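Local coordinates for trimeric intracellular cation channel type 1B.2 (Caenorhabditis elegans, PDB 5EIK), which forms a homotrimeric potassium channel of intracellular membranes, binds phosphatidylinositol 4,5-bisphosphate and may supply counter-ion current during calcium release, at residues V128-A139 / Y222-K233. Numbering follows the deposited sequence.
With PT5 ([(2R)-1-octadecanoyloxy-3-[oxidanyl-[(1R,2R,3S,4R,5R,6S)-2,3,6-tris(oxidanyl)-4,5-diphosphonooxy-cyclohexyl]oxy-phospho ryl]oxy-propan-2-yl] (8Z)-icosa-5,8,11,14-tetraenoate), chain B.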
loop_
_atom_site.group_PDB
_atom_site.type_symbol
_atom_site.label_atom_id
_atom_site.label_comp_id
_atom_site.label_asym_id
_atom_site.label_seq_id
_atom_site.Cartn_x
_atom_site.Cartn_y
_atom_site.Cartn_z
ATOM N N VAL A 128 27.578 -3.951 14.003
ATOM C CA VAL A 128 28.072 -2.663 14.467
ATOM C C VAL A 128 28.052 -1.679 13.312
ATOM O O VAL A 128 27.515 -0.574 13.440
ATOM C CB VAL A 128 29.508 -2.782 15.042
ATOM C CG1 VAL A 128 30.074 -1.407 15.351
ATOM C CG2 VAL A 128 29.473 -3.612 16.323
ATOM N N LEU A 129 28.618 -2.085 12.176
ATOM C CA LEU A 129 28.642 -1.218 11.005
ATOM C C LEU A 129 27.223 -0.847 10.579
ATOM O O LEU A 129 26.959 0.297 10.198
ATOM C CB LEU A 129 29.359 -1.896 9.837
ATOM C CG LEU A 129 30.807 -2.348 10.071
ATOM C CD1 LEU A 129 31.379 -2.874 8.767
ATOM C CD2 LEU A 129 31.649 -1.196 10.583
ATOM N N LYS A 130 26.303 -1.808 10.645
ATOM C CA LYS A 130 24.932 -1.530 10.250
ATOM C C LYS A 130 24.300 -0.465 11.147
ATOM O O LYS A 130 23.594 0.425 10.665
ATOM C CB LYS A 130 24.075 -2.796 10.294
ATOM C CG LYS A 130 22.638 -2.536 9.859
ATOM C CD LYS A 130 21.730 -3.696 10.153
ATOM C CE LYS A 130 20.275 -3.308 9.926
ATOM N NZ LYS A 130 19.348 -4.340 10.481
ATOM N N GLU A 131 24.547 -0.551 12.450
ATOM C CA GLU A 131 23.974 0.435 13.353
ATOM C C GLU A 131 24.516 1.832 13.041
ATOM O O GLU A 131 23.798 2.823 13.143
ATOM C CB GLU A 131 24.232 0.045 14.811
ATOM C CG GLU A 131 23.472 -1.204 15.241
ATOM C CD GLU A 131 21.996 -1.157 14.850
ATOM O OE1 GLU A 131 21.330 -0.126 15.104
ATOM O OE2 GLU A 131 21.492 -2.151 14.289
ATOM N N VAL A 132 25.779 1.914 12.647
ATOM C CA VAL A 132 26.348 3.203 12.300
ATOM C C VAL A 132 25.589 3.743 11.088
ATOM O O VAL A 132 25.228 4.912 11.042
ATOM C CB VAL A 132 27.852 3.080 11.949
ATOM C CG1 VAL A 132 28.352 4.359 11.253
ATOM C CG2 VAL A 132 28.652 2.825 13.224
ATOM N N GLN A 133 25.330 2.877 10.116
ATOM C CA GLN A 133 24.628 3.284 8.908
ATOM C C GLN A 133 23.163 3.676 9.167
ATOM O O GLN A 133 22.640 4.616 8.560
ATOM C CB GLN A 133 24.719 2.163 7.860
ATOM C CG GLN A 133 24.408 2.614 6.441
ATOM C CD GLN A 133 23.314 1.784 5.808
ATOM O OE1 GLN A 133 22.402 1.322 6.502
ATOM N NE2 GLN A 133 23.383 1.596 4.490
ATOM N N ARG A 134 22.502 2.967 10.071
ATOM C CA ARG A 134 21.118 3.281 10.405
ATOM C C ARG A 134 21.013 4.704 10.964
ATOM O O ARG A 134 20.100 5.461 10.607
ATOM C CB ARG A 134 20.578 2.301 11.445
ATOM C CG ARG A 134 19.115 2.554 11.794
ATOM C CD ARG A 134 18.735 1.915 13.116
ATOM N NE ARG A 134 19.035 0.486 13.145
ATOM C CZ ARG A 134 18.273 -0.458 12.600
ATOM N NH1 ARG A 134 17.147 -0.133 11.977
ATOM N NH2 ARG A 134 18.642 -1.729 12.677
ATOM N N THR A 135 21.943 5.056 11.851
ATOM C CA THR A 135 21.954 6.379 12.466
ATOM C C THR A 135 22.043 7.447 11.390
ATOM O O THR A 135 21.378 8.480 11.466
ATOM C CB THR A 135 23.137 6.541 13.423
ATOM O OG1 THR A 135 23.068 5.530 14.438
ATOM C CG2 THR A 135 23.093 7.901 14.089
ATOM N N HIS A 136 22.868 7.193 10.382
ATOM C CA HIS A 136 23.014 8.127 9.273
ATOM C C HIS A 136 21.722 8.221 8.456
ATOM O O HIS A 136 21.381 9.293 7.965
ATOM C CB HIS A 136 24.151 7.684 8.346
ATOM C CG HIS A 136 24.199 8.443 7.058
ATOM N ND1 HIS A 136 24.771 9.691 6.950
ATOM C CD2 HIS A 136 23.699 8.151 5.832
ATOM C CE1 HIS A 136 24.622 10.136 5.713
ATOM N NE2 HIS A 136 23.974 9.220 5.017
ATOM N N LYS A 137 21.015 7.102 8.294
ATOM C CA LYS A 137 19.768 7.109 7.517
ATOM C C LYS A 137 18.726 7.996 8.197
ATOM O O LYS A 137 18.068 8.807 7.551
ATOM C CB LYS A 137 19.190 5.697 7.376
ATOM C CG LYS A 137 20.018 4.726 6.559
ATOM C CD LYS A 137 19.286 3.395 6.419
ATOM C CE LYS A 137 19.999 2.450 5.466
ATOM N NZ LYS A 137 20.257 3.095 4.150
ATOM N N ILE A 138 18.579 7.823 9.506
ATOM C CA ILE A 138 17.636 8.613 10.270
ATOM C C ILE A 138 17.959 10.099 10.177
ATOM O O ILE A 138 17.075 10.911 9.909
ATOM C CB ILE A 138 17.635 8.183 11.743
ATOM C CG1 ILE A 138 17.180 6.727 11.836
ATOM C CG2 ILE A 138 16.732 9.113 12.568
ATOM C CD1 ILE A 138 17.198 6.165 13.207
ATOM N N ALA A 139 19.227 10.453 10.381
ATOM C CA ALA A 139 19.646 11.855 10.340
ATOM C C ALA A 139 19.403 12.452 8.966
ATOM O O ALA A 139 18.931 13.582 8.846
ATOM C CB ALA A 139 21.127 11.985 10.725
ATOM N N TYR A 222 25.335 12.828 18.750
ATOM C CA TYR A 222 25.437 11.847 17.691
ATOM C C TYR A 222 26.126 10.591 18.210
ATOM O O TYR A 222 25.672 9.470 17.964
ATOM C CB TYR A 222 26.237 12.400 16.520
ATOM C CG TYR A 222 26.008 11.624 15.251
ATOM C CD1 TYR A 222 24.930 11.926 14.418
ATOM C CD2 TYR A 222 26.836 10.558 14.898
ATOM C CE1 TYR A 222 24.680 11.185 13.261
ATOM C CE2 TYR A 222 26.594 9.810 13.743
ATOM C CZ TYR A 222 25.515 10.132 12.931
ATOM O OH TYR A 222 25.261 9.422 11.788
ATOM N N LEU A 223 27.225 10.788 18.930
ATOM C CA LEU A 223 27.977 9.671 19.477
ATOM C C LEU A 223 27.101 8.838 20.397
ATOM O O LEU A 223 27.141 7.604 20.355
ATOM C CB LEU A 223 29.194 10.167 20.250
ATOM C CG LEU A 223 30.164 9.049 20.627
ATOM C CD1 LEU A 223 30.756 8.451 19.355
ATOM C CD2 LEU A 223 31.261 9.597 21.519
ATOM N N CYS A 224 26.310 9.512 21.229
ATOM C CA CYS A 224 25.425 8.811 22.149
ATOM C C CYS A 224 24.370 8.001 21.409
ATOM O O CYS A 224 24.096 6.858 21.780
ATOM C CB CYS A 224 24.737 9.791 23.099
ATOM S SG CYS A 224 25.854 10.499 24.306
ATOM N N VAL A 225 23.781 8.587 20.367
ATOM C CA VAL A 225 22.762 7.881 19.601
ATOM C C VAL A 225 23.349 6.612 19.006
ATOM O O VAL A 225 22.798 5.524 19.178
ATOM C CB VAL A 225 22.194 8.745 18.468
ATOM C CG1 VAL A 225 21.201 7.936 17.648
ATOM C CG2 VAL A 225 21.504 9.959 19.051
ATOM N N VAL A 226 24.469 6.750 18.307
ATOM C CA VAL A 226 25.129 5.593 17.720
ATOM C C VAL A 226 25.456 4.586 18.830
ATOM O O VAL A 226 25.215 3.383 18.694
ATOM C CB VAL A 226 26.435 6.002 17.014
ATOM C CG1 VAL A 226 27.110 4.790 16.412
ATOM C CG2 VAL A 226 26.132 7.006 15.926
ATOM N N GLY A 227 25.994 5.095 19.933
ATOM C CA GLY A 227 26.348 4.244 21.051
ATOM C C GLY A 227 25.180 3.431 21.557
ATOM O O GLY A 227 25.312 2.233 21.803
ATOM N N PHE A 228 24.033 4.076 21.723
ATOM C CA PHE A 228 22.855 3.366 22.195
ATOM C C PHE A 228 22.394 2.332 21.181
ATOM O O PHE A 228 22.012 1.223 21.562
ATOM C CB PHE A 228 21.720 4.340 22.526
ATOM C CG PHE A 228 21.756 4.840 23.945
ATOM C CD1 PHE A 228 21.569 3.957 25.009
ATOM C CD2 PHE A 228 22.015 6.179 24.224
ATOM C CE1 PHE A 228 21.641 4.399 26.332
ATOM C CE2 PHE A 228 22.089 6.633 25.545
ATOM C CZ PHE A 228 21.902 5.737 26.600
ATOM N N PHE A 229 22.437 2.675 19.896
ATOM C CA PHE A 229 22.023 1.722 18.869
ATOM C C PHE A 229 22.899 0.487 18.942
ATOM O O PHE A 229 22.392 -0.639 19.004
ATOM C CB PHE A 229 22.121 2.311 17.457
ATOM C CG PHE A 229 20.900 3.071 17.025
ATOM C CD1 PHE A 229 19.633 2.504 17.136
ATOM C CD2 PHE A 229 21.016 4.352 16.490
ATOM C CE1 PHE A 229 18.496 3.204 16.718
ATOM C CE2 PHE A 229 19.888 5.059 16.069
ATOM C CZ PHE A 229 18.626 4.485 16.184
ATOM N N ILE A 230 24.213 0.694 18.944
ATOM C CA ILE A 230 25.136 -0.427 19.006
ATOM C C ILE A 230 24.889 -1.232 20.271
ATOM O O ILE A 230 24.884 -2.461 20.237
ATOM C CB ILE A 230 26.606 0.037 18.986
ATOM C CG1 ILE A 230 26.921 0.715 17.654
ATOM C CG2 ILE A 230 27.536 -1.166 19.174
ATOM C CD1 ILE A 230 28.267 1.447 17.634
ATOM N N TYR A 231 24.673 -0.541 21.385
ATOM C CA TYR A 231 24.433 -1.227 22.642
ATOM C C TYR A 231 23.206 -2.129 22.584
ATOM O O TYR A 231 23.313 -3.342 22.758
ATOM C CB TYR A 231 24.255 -0.232 23.783
ATOM C CG TYR A 231 23.886 -0.924 25.070
ATOM C CD1 TYR A 231 24.838 -1.633 25.797
ATOM C CD2 TYR A 231 22.566 -0.934 25.522
ATOM C CE1 TYR A 231 24.486 -2.341 26.943
ATOM C CE2 TYR A 231 22.202 -1.638 26.665
ATOM C CZ TYR A 231 23.167 -2.341 27.371
ATOM O OH TYR A 231 22.812 -3.049 28.497
ATOM N N PHE A 232 22.037 -1.540 22.357
ATOM C CA PHE A 232 20.810 -2.327 22.291
ATOM C C PHE A 232 20.931 -3.470 21.294
ATOM O O PHE A 232 20.420 -4.566 21.526
ATOM C CB PHE A 232 19.617 -1.442 21.921
ATOM C CG PHE A 232 19.198 -0.504 23.016
ATOM C CD1 PHE A 232 18.870 -0.992 24.278
ATOM C CD2 PHE A 232 19.133 0.870 22.790
ATOM C CE1 PHE A 232 18.485 -0.126 25.300
ATOM C CE2 PHE A 232 18.748 1.746 23.807
ATOM C CZ PHE A 232 18.424 1.247 25.062
ATOM N N LYS A 233 21.615 -3.215 20.186
ATOM C CA LYS A 233 21.799 -4.240 19.172
ATOM C C LYS A 233 22.694 -5.364 19.697
ATOM O O LYS A 233 22.353 -6.542 19.576
ATOM C CB LYS A 233 22.405 -3.633 17.904
ATOM C CG LYS A 233 22.846 -4.655 16.865
ATOM C CD LYS A 233 21.736 -5.632 16.499
ATOM C CE LYS A 233 20.539 -4.921 15.897
ATOM N NZ LYS A 233 19.551 -5.889 15.338
HETATM O O12 PT5 B . 8.355 -3.210 15.404
HETATM P P1 PT5 B . 8.102 -3.086 13.910
HETATM O O13 PT5 B . 8.087 -1.460 13.298
HETATM O O11 PT5 B . 6.676 -3.712 13.397
HETATM O O6 PT5 B . 10.575 -6.073 13.446
HETATM O O1 PT5 B . 9.198 -3.776 13.006
HETATM C C1 PT5 B . 10.594 -3.692 13.314
HETATM C C6 PT5 B . 11.173 -4.965 12.769
HETATM C C2 PT5 B . 11.312 -2.455 12.653
HETATM O O2 PT5 B . 11.079 -2.453 11.231
HETATM C C3 PT5 B . 12.854 -2.541 12.869
HETATM O O3 PT5 B . 13.456 -1.469 12.156
HETATM C C4 PT5 B . 13.437 -3.840 12.372
HETATM O O4 PT5 B . 14.764 -3.952 12.789
HETATM P P4 PT5 B . 15.979 -3.948 11.702
HETATM O O41 PT5 B . 15.816 -5.076 10.557
HETATM O O42 PT5 B . 17.395 -4.185 12.446
HETATM O O43 PT5 B . 15.994 -2.609 11.014
HETATM C C5 PT5 B . 12.694 -5.072 12.925
HETATM O O5 PT5 B . 13.149 -6.210 12.194
HETATM P P5 PT5 B . 14.101 -7.255 13.017
HETATM O O52 PT5 B . 14.636 -6.670 14.397
HETATM O O51 PT5 B . 13.240 -8.685 13.222
HETATM O O53 PT5 B . 15.268 -7.528 11.861
HETATM C C7 PT5 B . 7.614 -1.176 11.951
HETATM C C8 PT5 B . 6.733 0.083 12.046
HETATM C C9 PT5 B . 5.208 -0.200 12.234
HETATM O O16 PT5 B . 6.927 0.882 10.815
HETATM C C10 PT5 B . 7.699 2.002 10.940
HETATM O O17 PT5 B . 8.918 1.991 10.958
HETATM O O18 PT5 B . 4.435 0.574 11.218
HETATM C C11 PT5 B . 3.054 0.921 11.399
HETATM O O19 PT5 B . 2.457 1.030 12.508
HETATM C C12 PT5 B . 6.895 3.298 11.050
HETATM C C13 PT5 B . 7.209 4.435 10.043
HETATM C C14 PT5 B . 6.347 5.684 10.337
HETATM C C15 PT5 B . 5.171 5.851 9.358
HETATM C C16 PT5 B . 4.434 7.214 9.508
HETATM C C17 PT5 B . 2.886 7.107 9.335
HETATM C C18 PT5 B . 2.287 8.236 8.492
HETATM C C19 PT5 B . 1.247 8.147 7.800
HETATM C C20 PT5 B . 0.707 7.376 6.584
HETATM C C21 PT5 B . -0.166 6.133 6.894
HETATM C C22 PT5 B . -0.407 5.246 5.658
HETATM C C23 PT5 B . -1.860 4.736 5.561
HETATM C C24 PT5 B . -2.491 4.968 4.171
HETATM C C31 PT5 B . 2.338 1.159 10.067
HETATM C C32 PT5 B . 2.564 2.596 9.514
HETATM C C33 PT5 B . 1.952 2.816 8.098
HETATM C C34 PT5 B . 2.940 2.585 6.926
HETATM C C35 PT5 B . 2.401 2.674 5.414
HETATM C C36 PT5 B . 2.089 1.560 4.662
HETATM C C37 PT5 B . 0.914 1.636 3.661
HETATM C C38 PT5 B . 1.360 0.975 2.455
HETATM C C39 PT5 B . 0.955 -0.327 1.926
HETATM C C40 PT5 B . 1.402 -1.588 2.596
HETATM C C25 PT5 B . -2.513 3.676 3.317
HETATM C C26 PT5 B . -2.913 3.940 1.856
HETATM C C41 PT5 B . 0.355 -2.390 3.378
HETATM C C42 PT5 B . 0.964 -3.565 4.152
HETATM C C43 PT5 B . 1.358 -3.206 5.590
HETATM O O HOH W 1 21.176 -6.128 12.571
HETATM O O HOH W 2 26.462 7.380 11.270
#
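F229 packs as a knob among E131, R134, T135 and I138, joining transmembrane helices 120-148 and 218-238, whose segment axes run 137° apart with a closest approach of 9.0 Å. R134 CD lies over one face of its ring, 4.1 Å from the centroid and 21° off the normal, a CH-pi contact displaced toward the rim. The side chains of I138 and F229 approach from opposite directions, I138 CD1 meeting F229 CZ obliquely to the ring. In return T135 is a knob among Y222, V225, V226 and F229: with CG2 anti to the backbone N, T135 CG2 comes within 3.5 Å of Y222 CZ, oblique to the ring, while OG1 turns back to hydrogen-bond E131 O, reaching it from the face opposite to T135 N.

E131 bends at chi2 (-48°), which lays its carboxylate beside F229 CB and against the K233 chain, E131 OE2 lying 3.3 Å from K233 CE. In a salt bridge, R134 NE meets E131 OE1 on the syn side at 3.1 Å but tilted out of the carboxylate plane, with E131 CD in the guanidinium plane; a weak hydrogen bond runs from R134 NH2 to E131 OE2. Replacing E131 by an alanine would probably leave the R134 guanidinium without its salt-bridge mate and freer to turn away from the lipid.

That guanidinium bonds the PT5 phosphate on P4 (the inositol 4-phosphate) through NH1 to O43 (2.9 Å) and NH2 to O42, and K130 NZ also grips O42. K233 NZ connects to K130 NZ through a water, the K130 bond being weak. The chemistry is consistent with E131 acting as a second-shell carboxylate that orients R134 at a phosphoinositide site to which both helices contribute, where its negative charge probably offsets part of the gathered positive charge.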